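Local coordinates for trigger factor (Thermotoga maritima, PDB 2NSA), which probably acts as a ribosome-associated chaperone and peptidyl-prolyl cis-trans isomerase for newly made proteins, and is represented here by its C-terminal chaperone domain, at residues F3-L9 with K36-I40; M29-L34 with L156-L160; V54-I58 with F80-K85; I107-E113 with I150-K154. One frame throughout, in Å; residues are numbered along the deposited sequence.

How the interactions relate
The four contacts illustrate how a domain built entirely from helices and loops changes its chemistry from centre to margin. Interaction 2 is the buried one, a leucine-rich crossing of helices 25-36 and 140-160 with a salt bridge at its polar edge. Interaction 1 touches it, Leu9 packing on Leu33, and adds the N-terminal segment through both apolar and polar contacts. Interaction 4 shares helix 140-160 with interaction 2 and is partly buried; there a lysine ties down a loop and the start of helix 111-125. Interaction 3 stands apart, its centre about 26 Å from that of interaction 2 and on the opposite side of the chain's centre; there helices 47-64 and 77-105 meet through aliphatic side chains and an arginine.

Interaction 1: F3-L9 with K36-I40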
loop_
_atom_site.group_PDB
_atom_site.type_symbol
_atom_site.label_atom_id
_atom_site.label_comp_id
_atom_site.label_asym_id
_atom_site.label_seq_id
_atom_site.Cartn_x
_atom_site.Cartn_y
_atom_site.Cartn_z
ATOM N N PHE A 3 -16.383 -4.225 -7.675
ATOM C CA PHE A 3 -15.744 -4.249 -8.986
ATOM C C PHE A 3 -15.217 -5.626 -9.364
ATOM O O PHE A 3 -14.802 -6.404 -8.507
ATOM C CB PHE A 3 -14.594 -3.242 -9.035
ATOM C CG PHE A 3 -14.996 -1.848 -8.661
ATOM C CD1 PHE A 3 -14.620 -1.308 -7.436
ATOM C CD2 PHE A 3 -15.761 -1.077 -9.529
ATOM C CE1 PHE A 3 -14.998 -0.016 -7.080
ATOM C CE2 PHE A 3 -16.145 0.215 -9.183
ATOM C CZ PHE A 3 -15.763 0.747 -7.955
ATOM N N GLU A 4 -15.234 -5.913 -10.661
ATOM C CA GLU A 4 -14.758 -7.188 -11.176
ATOM C C GLU A 4 -13.525 -6.979 -12.051
ATOM O O GLU A 4 -12.678 -7.864 -12.163
ATOM C CB GLU A 4 -15.864 -7.869 -11.987
ATOM C CG GLU A 4 -15.495 -9.241 -12.535
ATOM C CD GLU A 4 -16.648 -9.907 -13.264
ATOM O OE1 GLU A 4 -17.670 -10.214 -12.611
ATOM O OE2 GLU A 4 -16.536 -10.121 -14.490
ATOM N N THR A 5 -13.424 -5.803 -12.666
ATOM C CA THR A 5 -12.293 -5.495 -13.532
ATOM C C THR A 5 -11.654 -4.160 -13.182
ATOM O O THR A 5 -12.293 -3.288 -12.595
ATOM C CB THR A 5 -12.720 -5.430 -15.007
ATOM O OG1 THR A 5 -13.565 -4.291 -15.208
ATOM C CG2 THR A 5 -13.474 -6.691 -15.395
ATOM N N LEU A 6 -10.388 -4.008 -13.556
ATOM C CA LEU A 6 -9.655 -2.778 -13.292
ATOM C C LEU A 6 -10.334 -1.623 -14.018
ATOM O O LEU A 6 -10.387 -0.503 -13.514
ATOM C CB LEU A 6 -8.209 -2.911 -13.775
ATOM C CG LEU A 6 -7.290 -1.709 -13.534
ATOM C CD1 LEU A 6 -7.183 -1.438 -12.037
ATOM C CD2 LEU A 6 -5.918 -1.989 -14.127
ATOM N N GLU A 7 -10.855 -1.905 -15.208
ATOM C CA GLU A 7 -11.532 -0.884 -15.998
ATOM C C GLU A 7 -12.758 -0.327 -15.283
ATOM O O GLU A 7 -13.025 0.873 -15.341
ATOM C CB GLU A 7 -11.939 -1.449 -17.360
ATOM C CG GLU A 7 -10.855 -1.341 -18.416
ATOM C CD GLU A 7 -10.385 0.091 -18.612
ATOM O OE1 GLU A 7 -11.237 1.008 -18.599
ATOM O OE2 GLU A 7 -9.164 0.301 -18.787
ATOM N N GLN A 8 -13.511 -1.196 -14.617
ATOM C CA GLN A 8 -14.697 -0.755 -13.892
ATOM C C GLN A 8 -14.276 0.119 -12.721
ATOM O O GLN A 8 -14.935 1.104 -12.400
ATOM C CB GLN A 8 -15.486 -1.954 -13.368
ATOM C CG GLN A 8 -16.055 -2.849 -14.451
ATOM C CD GLN A 8 -16.775 -4.056 -13.880
ATOM O OE1 GLN A 8 -16.190 -4.850 -13.145
ATOM N NE2 GLN A 8 -18.052 -4.199 -14.218
ATOM N N LEU A 9 -13.167 -0.249 -12.090
ATOM C CA LEU A 9 -12.653 0.500 -10.952
ATOM C C LEU A 9 -12.253 1.903 -11.395
ATOM O O LEU A 9 -12.665 2.892 -10.793
ATOM C CB LEU A 9 -11.449 -0.236 -10.348
ATOM C CG LEU A 9 -10.902 0.241 -8.996
ATOM C CD1 LEU A 9 -10.028 -0.846 -8.380
ATOM C CD2 LEU A 9 -10.123 1.524 -9.171
ATOM N N LYS A 36 -9.986 0.085 -3.129
ATOM C CA LYS A 36 -10.799 -0.720 -4.033
ATOM C C LYS A 36 -10.053 -1.824 -4.774
ATOM O O LYS A 36 -10.661 -2.805 -5.200
ATOM C CB LYS A 36 -11.499 0.192 -5.046
ATOM C CG LYS A 36 -12.504 1.150 -4.426
ATOM C CD LYS A 36 -13.606 0.398 -3.695
ATOM C CE LYS A 36 -14.656 1.353 -3.143
ATOM N NZ LYS A 36 -15.742 0.638 -2.422
ATOM N N LEU A 37 -8.740 -1.673 -4.917
ATOM C CA LEU A 37 -7.941 -2.668 -5.628
ATOM C C LEU A 37 -8.157 -4.131 -5.218
ATOM O O LEU A 37 -8.224 -5.006 -6.074
ATOM C CB LEU A 37 -6.450 -2.313 -5.535
ATOM C CG LEU A 37 -5.969 -1.212 -6.490
ATOM C CD1 LEU A 37 -4.501 -0.886 -6.223
ATOM C CD2 LEU A 37 -6.153 -1.678 -7.935
ATOM N N PRO A 38 -8.281 -4.419 -3.911
ATOM C CA PRO A 38 -8.484 -5.812 -3.490
ATOM C C PRO A 38 -9.694 -6.500 -4.126
ATOM O O PRO A 38 -9.739 -7.726 -4.225
ATOM C CB PRO A 38 -8.639 -5.700 -1.971
ATOM C CG PRO A 38 -7.854 -4.487 -1.630
ATOM C CD PRO A 38 -8.210 -3.525 -2.744
ATOM N N GLU A 39 -10.669 -5.709 -4.555
ATOM C CA GLU A 39 -11.890 -6.246 -5.150
ATOM C C GLU A 39 -11.746 -6.930 -6.506
ATOM O O GLU A 39 -12.605 -7.724 -6.889
ATOM C CB GLU A 39 -12.933 -5.134 -5.258
ATOM C CG GLU A 39 -13.536 -4.727 -3.925
ATOM C CD GLU A 39 -14.442 -3.514 -4.037
ATOM O OE1 GLU A 39 -15.084 -3.346 -5.095
ATOM O OE2 GLU A 39 -14.517 -2.735 -3.060
ATOM N N ILE A 40 -10.667 -6.643 -7.225
ATOM C CA ILE A 40 -10.478 -7.224 -8.550
ATOM C C ILE A 40 -9.546 -8.424 -8.626
ATOM O O ILE A 40 -9.060 -8.773 -9.705
ATOM C CB ILE A 40 -9.989 -6.157 -9.546
ATOM C CG1 ILE A 40 -8.596 -5.660 -9.150
ATOM C CG2 ILE A 40 -10.971 -4.993 -9.563
ATOM C CD1 ILE A 40 -7.960 -4.744 -10.181
#
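Phe3 presents the edge of its ring to the aliphatic part of Lys36, with CE1 3.7 Å from CD of the lysine and that carbon close to the ring plane. Lys36 is bent at its second torsion (chi2 -60°), which carries its methylenes past the ring. Glu39 crosses the phenylalanine obliquely, its carboxylate plane only 11° from that of the ring, and its OE1 accepts a hydrogen bond of 3.0 Å from Phe3 N, although the placing of that oxygen is less certain. Over one face of the ring, off-centre toward its rim, lies Leu9 CA. Leu9 CD1 lies 4.0 Å from Leu37 CD2. Farther along, Ile40 divides its two branches: CG2 rests 3.7 Å from Thr5 O, while CD1 meets Leu6 CD1 at 3.9 Å. Replacing Phe3 with an alanine would probably leave the Lys36 methylenes without their ring partner and remove the contact over Leu9 CA. Leu6 and Leu37 continue inward to Leu159 and Leu156 of helix 140-160. At the start of helix 6-12, Thr5 OG1 accepts from Gln8 N, while Gln8 OE1 takes both Glu4 N and Thr5 N; the Thr5-Gln8 pair is a capping box, here closing a helix start packed against a short 3-10 turn.

Interaction 2: M29-L34 with L156-L160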
loop_
_atom_site.group_PDB
_atom_site.type_symbol
_atom_site.label_atom_id
_atom_site.label_comp_id
_atom_site.label_asym_id
_atom_site.label_seq_id
_atom_site.Cartn_x
_atom_site.Cartn_y
_atom_site.Cartn_z
HETATM N N MSE A 29 -6.759 10.376 -4.326
HETATM C CA MSE A 29 -6.970 9.345 -5.340
HETATM C C MSE A 29 -6.266 8.033 -5.000
HETATM O O MSE A 29 -6.841 6.958 -5.164
HETATM C CB MSE A 29 -6.497 9.842 -6.709
HETATM C CG MSE A 29 -7.364 10.935 -7.325
HETATM SE SE MSE A 29 -9.116 10.324 -7.895
HETATM C CE MSE A 29 -8.703 9.900 -9.734
ATOM N N ARG A 30 -5.023 8.115 -4.532
ATOM C CA ARG A 30 -4.282 6.910 -4.175
ATOM C C ARG A 30 -5.032 6.131 -3.108
ATOM O O ARG A 30 -5.140 4.907 -3.180
ATOM C CB ARG A 30 -2.886 7.263 -3.658
ATOM C CG ARG A 30 -1.924 7.720 -4.732
ATOM C CD ARG A 30 -0.656 8.279 -4.122
ATOM N NE ARG A 30 0.019 9.186 -5.046
ATOM C CZ ARG A 30 0.915 10.097 -4.680
ATOM N NH1 ARG A 30 1.253 10.224 -3.402
ATOM N NH2 ARG A 30 1.459 10.896 -5.589
ATOM N N GLU A 31 -5.554 6.848 -2.120
ATOM C CA GLU A 31 -6.287 6.227 -1.026
ATOM C C GLU A 31 -7.478 5.401 -1.513
ATOM O O GLU A 31 -7.600 4.225 -1.172
ATOM C CB GLU A 31 -6.763 7.301 -0.044
ATOM C CG GLU A 31 -7.231 6.765 1.296
ATOM C CD GLU A 31 -7.645 7.870 2.253
ATOM O OE1 GLU A 31 -6.870 8.837 2.418
ATOM O OE2 GLU A 31 -8.742 7.770 2.847
ATOM N N GLN A 32 -8.356 6.003 -2.310
ATOM C CA GLN A 32 -9.523 5.279 -2.806
ATOM C C GLN A 32 -9.115 4.163 -3.759
ATOM O O GLN A 32 -9.744 3.104 -3.796
ATOM C CB GLN A 32 -10.500 6.234 -3.504
ATOM C CG GLN A 32 -11.789 5.558 -3.961
ATOM C CD GLN A 32 -12.876 6.549 -4.348
ATOM O OE1 GLN A 32 -12.686 7.388 -5.230
ATOM N NE2 GLN A 32 -14.026 6.452 -3.686
ATOM N N LEU A 33 -8.061 4.401 -4.532
ATOM C CA LEU A 33 -7.576 3.398 -5.470
ATOM C C LEU A 33 -7.115 2.167 -4.697
ATOM O O LEU A 33 -7.504 1.042 -5.012
ATOM C CB LEU A 33 -6.418 3.963 -6.296
ATOM C CG LEU A 33 -5.782 3.014 -7.314
ATOM C CD1 LEU A 33 -6.842 2.464 -8.251
ATOM C CD2 LEU A 33 -4.706 3.764 -8.085
ATOM N N LEU A 34 -6.298 2.388 -3.672
ATOM C CA LEU A 34 -5.787 1.297 -2.847
ATOM C C LEU A 34 -6.904 0.549 -2.133
ATOM O O LEU A 34 -6.855 -0.671 -1.982
ATOM C CB LEU A 34 -4.803 1.832 -1.802
ATOM C CG LEU A 34 -3.414 2.250 -2.274
ATOM C CD1 LEU A 34 -2.644 2.851 -1.109
ATOM C CD2 LEU A 34 -2.677 1.044 -2.845
ATOM N N LEU A 156 0.618 3.056 -8.648
ATOM C CA LEU A 156 -0.578 3.821 -8.300
ATOM C C LEU A 156 -0.669 5.120 -9.103
ATOM O O LEU A 156 -1.735 5.455 -9.626
ATOM C CB LEU A 156 -0.596 4.140 -6.805
ATOM C CG LEU A 156 -0.674 2.904 -5.905
ATOM C CD1 LEU A 156 -0.517 3.360 -4.461
ATOM C CD2 LEU A 156 -1.990 2.163 -6.104
ATOM N N ASP A 157 0.443 5.846 -9.208
ATOM C CA ASP A 157 0.447 7.106 -9.954
ATOM C C ASP A 157 0.075 6.882 -11.417
ATOM O O ASP A 157 -0.704 7.647 -11.989
ATOM C CB ASP A 157 1.811 7.787 -9.853
ATOM C CG ASP A 157 2.043 8.434 -8.492
ATOM O OD1 ASP A 157 1.107 8.449 -7.671
ATOM O OD2 ASP A 157 3.160 8.932 -8.250
ATOM N N LEU A 158 0.629 5.838 -12.026
ATOM C CA LEU A 158 0.317 5.539 -13.422
ATOM C C LEU A 158 -1.168 5.245 -13.604
ATOM O O LEU A 158 -1.789 5.712 -14.562
ATOM C CB LEU A 158 1.140 4.346 -13.914
ATOM C CG LEU A 158 2.609 4.615 -14.240
ATOM C CD1 LEU A 158 3.346 3.293 -14.418
ATOM C CD2 LEU A 158 2.704 5.457 -15.512
ATOM N N LEU A 159 -1.748 4.463 -12.699
ATOM C CA LEU A 159 -3.165 4.155 -12.816
ATOM C C LEU A 159 -4.006 5.423 -12.701
ATOM O O LEU A 159 -4.921 5.639 -13.494
ATOM C CB LEU A 159 -3.597 3.146 -11.747
ATOM C CG LEU A 159 -2.994 1.745 -11.862
ATOM C CD1 LEU A 159 -3.449 0.910 -10.669
ATOM C CD2 LEU A 159 -3.417 1.084 -13.171
ATOM N N LEU A 160 -3.695 6.265 -11.720
ATOM C CA LEU A 160 -4.453 7.498 -11.539
ATOM C C LEU A 160 -4.363 8.394 -12.765
ATOM O O LEU A 160 -5.340 9.052 -13.136
ATOM C CB LEU A 160 -3.947 8.260 -10.317
ATOM C CG LEU A 160 -4.129 7.570 -8.967
ATOM C CD1 LEU A 160 -3.536 8.448 -7.885
ATOM C CD2 LEU A 160 -5.612 7.310 -8.705
#
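Leu33 sends CD2 between Leu156 and Leu160, lying 3.7 Å from Leu156 CD2. The same methyl is 3.7 Å from Leu160 CD2, and it also meets CB of Leu159, so a single branch touches three leucines of the facing helix. With CG of Leu33 anti to the backbone N, this torsion directs its branch at the facing helix. Beside it, Leu34 and Leu156 meet at about a right angle, with Leu34 CD2 3.5 Å from Leu156 CD2. The arrangement is a near-perpendicular helix packing: the short segments cross at 97° with their axes 10.1 Å apart, joining helix 25-36 to helix 140-160 in the interior of the all-helical C-terminal domain. Helices 6-12 and 77-105 enclose the same cluster through Leu9 and Ile98. Toward one end, Met29, a selenomethionine, and Leu160 run antiparallel alongside one another. Their packing is tight, Met29 CB being 3.3 Å from Leu160 CD2. Next to them Leu160 CD1 bears on the side of the Arg30 chain, at CG, 3.6 Å away. Extended from CG to NE, that chain carries the guanidinium to Asp157, where NE and OD1 form a salt bridge of 2.9 Å. The bond within it is weak and bent (128°), and the guanidinium and carboxylate planes stand 40° apart.

Interaction 3: V54-I58 with F80-K85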
loop_
_atom_site.group_PDB
_atom_site.type_symbol
_atom_site.label_atom_id
_atom_site.label_comp_id
_atom_site.label_asym_id
_atom_site.label_seq_id
_atom_site.Cartn_x
_atom_site.Cartn_y
_atom_site.Cartn_z
ATOM N N VAL A 54 -2.828 -12.840 11.769
ATOM C CA VAL A 54 -3.529 -11.985 12.720
ATOM C C VAL A 54 -2.768 -12.018 14.052
ATOM O O VAL A 54 -2.555 -10.979 14.677
ATOM C CB VAL A 54 -4.995 -12.457 12.909
ATOM C CG1 VAL A 54 -5.638 -11.752 14.107
ATOM C CG2 VAL A 54 -5.793 -12.162 11.646
ATOM N N ASN A 55 -2.334 -13.200 14.483
ATOM C CA ASN A 55 -1.593 -13.296 15.745
ATOM C C ASN A 55 -0.303 -12.502 15.710
ATOM O O ASN A 55 0.043 -11.819 16.674
ATOM C CB ASN A 55 -1.219 -14.735 16.087
ATOM C CG ASN A 55 -2.412 -15.613 16.285
ATOM O OD1 ASN A 55 -3.438 -15.178 16.807
ATOM N ND2 ASN A 55 -2.285 -16.873 15.887
ATOM N N GLU A 56 0.422 -12.607 14.604
ATOM C CA GLU A 56 1.686 -11.905 14.473
ATOM C C GLU A 56 1.507 -10.393 14.487
ATOM O O GLU A 56 2.337 -9.672 15.048
ATOM C CB GLU A 56 2.398 -12.390 13.210
ATOM C CG GLU A 56 2.582 -13.907 13.239
ATOM C CD GLU A 56 3.237 -14.468 11.991
ATOM O OE1 GLU A 56 2.829 -14.086 10.876
ATOM O OE2 GLU A 56 4.151 -15.309 12.133
ATOM N N ALA A 57 0.410 -9.916 13.899
ATOM C CA ALA A 57 0.112 -8.484 13.868
ATOM C C ALA A 57 -0.199 -8.014 15.286
ATOM O O ALA A 57 0.229 -6.936 15.706
ATOM C CB ALA A 57 -1.079 -8.212 12.960
ATOM N N ILE A 58 -0.946 -8.837 16.016
ATOM C CA ILE A 58 -1.307 -8.511 17.388
ATOM C C ILE A 58 -0.070 -8.547 18.280
ATOM O O ILE A 58 0.098 -7.688 19.145
ATOM C CB ILE A 58 -2.382 -9.478 17.915
ATOM C CG1 ILE A 58 -3.731 -9.123 17.286
ATOM C CG2 ILE A 58 -2.453 -9.411 19.441
ATOM C CD1 ILE A 58 -4.852 -10.107 17.594
ATOM N N PHE A 80 -12.216 -7.697 16.931
ATOM C CA PHE A 80 -10.996 -7.073 16.432
ATOM C C PHE A 80 -10.222 -8.043 15.542
ATOM O O PHE A 80 -9.727 -7.662 14.479
ATOM C CB PHE A 80 -10.106 -6.615 17.588
ATOM C CG PHE A 80 -8.787 -6.050 17.139
ATOM C CD1 PHE A 80 -8.743 -4.943 16.293
ATOM C CD2 PHE A 80 -7.592 -6.636 17.535
ATOM C CE1 PHE A 80 -7.519 -4.428 15.847
ATOM C CE2 PHE A 80 -6.364 -6.127 17.096
ATOM C CZ PHE A 80 -6.332 -5.022 16.251
ATOM N N ARG A 81 -10.117 -9.298 15.973
ATOM C CA ARG A 81 -9.405 -10.290 15.170
ATOM C C ARG A 81 -10.104 -10.477 13.826
ATOM O O ARG A 81 -9.444 -10.581 12.788
ATOM C CB ARG A 81 -9.319 -11.628 15.908
ATOM C CG ARG A 81 -8.261 -11.665 17.003
ATOM C CD ARG A 81 -8.231 -13.029 17.702
ATOM N NE ARG A 81 -7.298 -13.051 18.824
ATOM C CZ ARG A 81 -5.989 -13.264 18.720
ATOM N NH1 ARG A 81 -5.434 -13.485 17.535
ATOM N NH2 ARG A 81 -5.228 -13.241 19.808
ATOM N N GLU A 82 -11.435 -10.502 13.843
ATOM C CA GLU A 82 -12.202 -10.667 12.605
ATOM C C GLU A 82 -11.913 -9.517 11.642
ATOM O O GLU A 82 -11.741 -9.732 10.436
ATOM C CB GLU A 82 -13.710 -10.728 12.905
ATOM C CG GLU A 82 -14.208 -12.084 13.425
ATOM C CD GLU A 82 -15.572 -12.008 14.115
ATOM O OE1 GLU A 82 -16.451 -11.249 13.650
ATOM O OE2 GLU A 82 -15.770 -12.723 15.122
ATOM N N GLU A 83 -11.870 -8.297 12.168
ATOM C CA GLU A 83 -11.597 -7.134 11.329
ATOM C C GLU A 83 -10.176 -7.165 10.792
ATOM O O GLU A 83 -9.937 -6.905 9.608
ATOM C CB GLU A 83 -11.800 -5.832 12.104
ATOM C CG GLU A 83 -11.378 -4.613 11.296
ATOM C CD GLU A 83 -11.961 -3.323 11.818
ATOM O OE1 GLU A 83 -13.178 -3.292 12.108
ATOM O OE2 GLU A 83 -11.204 -2.336 11.925
ATOM N N LEU A 84 -9.234 -7.477 11.673
ATOM C CA LEU A 84 -7.833 -7.534 11.296
ATOM C C LEU A 84 -7.601 -8.606 10.239
ATOM O O LEU A 84 -6.769 -8.434 9.341
ATOM C CB LEU A 84 -6.970 -7.806 12.531
ATOM C CG LEU A 84 -5.451 -7.734 12.381
ATOM C CD1 LEU A 84 -5.051 -6.435 11.697
ATOM C CD2 LEU A 84 -4.804 -7.840 13.759
ATOM N N LYS A 85 -8.339 -9.710 10.329
ATOM C CA LYS A 85 -8.174 -10.779 9.351
ATOM C C LYS A 85 -8.580 -10.282 7.970
ATOM O O LYS A 85 -7.900 -10.551 6.976
ATOM C CB LYS A 85 -9.021 -12.002 9.717
ATOM C CG LYS A 85 -8.797 -13.181 8.769
ATOM C CD LYS A 85 -9.739 -14.347 9.051
ATOM C CE LYS A 85 -9.503 -14.962 10.425
ATOM N NZ LYS A 85 -10.425 -16.123 10.621
HETATM O O HOH W 1 -2.158 -13.253 19.301
#
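Val54 is a two-branched bump whose methyls fit different parts of the opposing helix. CG2 presses on the backbone of Lys85, 3.6 Å from its CA, while CG1 reaches the hollow between Arg81 and Leu84, 3.9 Å from Arg81 CG. In return, Leu84 pushes CD2 into the shallow dip formed by Val54, Ala57 and Ile58. The small methyl of Ala57 lets it come close, CD2 to CB being 3.8 Å, and Ile58 CG1 borders the same methyl at 3.9 Å. Such mutual filling joins helix 47-64 to helix 77-105, whose short segments cross at 108° with axes 10.1 Å apart, a steep helix-helix packing within the all-helical chaperone domain. Ile58 CG1 passes Phe80 CE2, the two side chains pointing opposite ways, and Tyr67 of helix 67-72 touches both. The end of Ile58 then rises against Arg81: CD1 sits over one face of the guanidinium, 3.4 Å from NH1 and offset toward the rim. The arginine arrives there fully stretched from CG to NE, while a salt bridge from its NE to Glu77 steadies the head. NH1 donates to Asn55 OD1 at 2.7 Å, nearly along the C=O axis, although the oxygen lies 28° out of the guanidinium plane and the two flat groups are turned 72° apart. A water in the guanidinium plane accepts from NH2 and also gives a weak bond to Asn55 OD1.

Interaction 4: I107-E113 with I150-K154; sequences ISVNDEE and ILKRK
Lys154 folds over at its third torsion (chi3 64°), which turns its ammonium group toward Glu113, whose own chain runs out extended beyond CG (chi2 177°) from the opposite direction. The meeting is a salt bridge of 2.6 Å between Lys154 NZ and Glu113 OE2, made on the syn lone pair of that oxygen. NZ also donates to Ser108 O at 2.7 Å, almost in line with the carbonyl bond. Next to this polar pair lies an apolar strip. Val109 sets CG2 against Ile150 CG2 at 3.9 Å and against the base of Leu151, and Leu151 CD1 packs on Ile107 CG2 at 3.8 Å. The latter methyl also touches Lys154 CE, so the lysine's methylene is packed while its ammonium is bonded. Glu113 has a second task: its OE1 accepts from Asn110 N through the anti lone pair, while Asn110 OD1 takes Glu113 N at 2.7 Å, a capping box that begins helix 111-125. A methionine in place of Lys154 would probably leave the carboxylate of Glu113 without its counter-charge and Ser108 O without this donor. One ammonium group thus ties a loop carbonyl and a capping carboxylate to helix 140-160, and its charge is likely to steady the glutamate in its ionised form.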
loop_
_atom_site.group_PDB
_atom_site.type_symbol
_atom_site.label_atom_id
_atom_site.label_comp_id
_atom_site.label_asym_id
_atom_site.label_seq_id
_atom_site.Cartn_x
_atom_site.Cartn_y
_atom_site.Cartn_z
ATOM N N ILE A 107 7.076 -1.960 -15.241
ATOM C CA ILE A 107 7.620 -1.054 -14.238
ATOM C C ILE A 107 8.565 -1.802 -13.300
ATOM O O ILE A 107 8.283 -2.934 -12.893
ATOM C CB ILE A 107 6.484 -0.418 -13.405
ATOM C CG1 ILE A 107 5.478 0.264 -14.337
ATOM C CG2 ILE A 107 7.062 0.584 -12.402
ATOM C CD1 ILE A 107 6.108 1.281 -15.280
ATOM N N SER A 108 9.682 -1.161 -12.961
ATOM C CA SER A 108 10.683 -1.752 -12.076
ATOM C C SER A 108 11.366 -0.647 -11.272
ATOM O O SER A 108 11.011 0.522 -11.399
ATOM C CB SER A 108 11.720 -2.510 -12.909
ATOM O OG SER A 108 12.558 -3.307 -12.091
ATOM N N VAL A 109 12.336 -1.016 -10.440
ATOM C CA VAL A 109 13.070 -0.039 -9.638
ATOM C C VAL A 109 14.570 -0.312 -9.736
ATOM O O VAL A 109 15.003 -1.450 -9.573
ATOM C CB VAL A 109 12.660 -0.102 -8.142
ATOM C CG1 VAL A 109 13.439 0.938 -7.341
ATOM C CG2 VAL A 109 11.164 0.140 -7.996
ATOM N N ASN A 110 15.365 0.719 -10.011
ATOM C CA ASN A 110 16.814 0.522 -10.099
ATOM C C ASN A 110 17.542 1.110 -8.889
ATOM O O ASN A 110 16.923 1.725 -8.022
ATOM C CB ASN A 110 17.371 1.117 -11.404
ATOM C CG ASN A 110 17.048 2.589 -11.566
ATOM O OD1 ASN A 110 17.221 3.377 -10.643
ATOM N ND2 ASN A 110 16.590 2.966 -12.753
ATOM N N ASP A 111 18.858 0.915 -8.830
ATOM C CA ASP A 111 19.655 1.411 -7.711
ATOM C C ASP A 111 19.661 2.926 -7.632
ATOM O O ASP A 111 19.738 3.505 -6.549
ATOM C CB ASP A 111 21.096 0.903 -7.812
ATOM C CG ASP A 111 21.184 -0.601 -7.716
ATOM O OD1 ASP A 111 20.476 -1.177 -6.863
ATOM O OD2 ASP A 111 21.966 -1.205 -8.483
ATOM N N GLU A 112 19.582 3.562 -8.792
ATOM C CA GLU A 112 19.571 5.010 -8.868
ATOM C C GLU A 112 18.333 5.519 -8.130
ATOM O O GLU A 112 18.398 6.482 -7.364
ATOM C CB GLU A 112 19.540 5.434 -10.336
ATOM C CG GLU A 112 19.996 6.851 -10.596
ATOM C CD GLU A 112 19.069 7.877 -9.994
ATOM O OE1 GLU A 112 17.879 7.898 -10.381
ATOM O OE2 GLU A 112 19.530 8.660 -9.134
ATOM N N GLU A 113 17.205 4.855 -8.355
ATOM C CA GLU A 113 15.960 5.245 -7.709
ATOM C C GLU A 113 16.002 4.956 -6.216
ATOM O O GLU A 113 15.486 5.733 -5.418
ATOM C CB GLU A 113 14.784 4.513 -8.353
ATOM C CG GLU A 113 14.530 4.935 -9.784
ATOM C CD GLU A 113 13.409 4.160 -10.420
ATOM O OE1 GLU A 113 13.592 2.949 -10.658
ATOM O OE2 GLU A 113 12.341 4.758 -10.676
ATOM N N ILE A 150 8.686 2.266 -3.589
ATOM C CA ILE A 150 8.848 3.014 -4.832
ATOM C C ILE A 150 8.003 2.423 -5.957
ATOM O O ILE A 150 7.309 3.154 -6.671
ATOM C CB ILE A 150 10.323 3.045 -5.279
ATOM C CG1 ILE A 150 11.172 3.759 -4.216
ATOM C CG2 ILE A 150 10.434 3.755 -6.627
ATOM C CD1 ILE A 150 12.671 3.622 -4.449
ATOM N N LEU A 151 8.055 1.100 -6.106
ATOM C CA LEU A 151 7.304 0.406 -7.149
ATOM C C LEU A 151 5.805 0.649 -7.020
ATOM O O LEU A 151 5.128 0.965 -8.000
ATOM C CB LEU A 151 7.581 -1.101 -7.083
ATOM C CG LEU A 151 6.981 -1.951 -8.198
ATOM C CD1 LEU A 151 7.807 -1.735 -9.474
ATOM C CD2 LEU A 151 7.021 -3.420 -7.815
ATOM N N LYS A 152 5.293 0.484 -5.805
ATOM C CA LYS A 152 3.881 0.678 -5.517
ATOM C C LYS A 152 3.448 2.101 -5.842
ATOM O O LYS A 152 2.398 2.307 -6.454
ATOM C CB LYS A 152 3.627 0.363 -4.042
ATOM C CG LYS A 152 2.224 0.625 -3.558
ATOM C CD LYS A 152 2.098 0.140 -2.120
ATOM C CE LYS A 152 0.704 0.313 -1.581
ATOM N NZ LYS A 152 0.674 -0.044 -0.133
ATOM N N ARG A 153 4.258 3.082 -5.452
ATOM C CA ARG A 153 3.919 4.473 -5.737
ATOM C C ARG A 153 3.852 4.719 -7.240
ATOM O O ARG A 153 2.950 5.407 -7.719
ATOM C CB ARG A 153 4.936 5.437 -5.108
ATOM C CG ARG A 153 4.625 6.908 -5.380
ATOM C CD ARG A 153 3.207 7.282 -4.939
ATOM N NE ARG A 153 3.056 7.382 -3.489
ATOM C CZ ARG A 153 3.596 8.339 -2.739
ATOM N NH1 ARG A 153 4.334 9.291 -3.297
ATOM N NH2 ARG A 153 3.387 8.350 -1.427
ATOM N N LYS A 154 4.790 4.151 -7.987
ATOM C CA LYS A 154 4.793 4.345 -9.429
ATOM C C LYS A 154 3.575 3.699 -10.081
ATOM O O LYS A 154 2.959 4.284 -10.968
ATOM C CB LYS A 154 6.096 3.806 -10.025
ATOM C CG LYS A 154 7.288 4.653 -9.599
ATOM C CD LYS A 154 8.614 3.933 -9.711
ATOM C CE LYS A 154 8.937 3.587 -11.137
ATOM N NZ LYS A 154 10.349 3.135 -11.264
#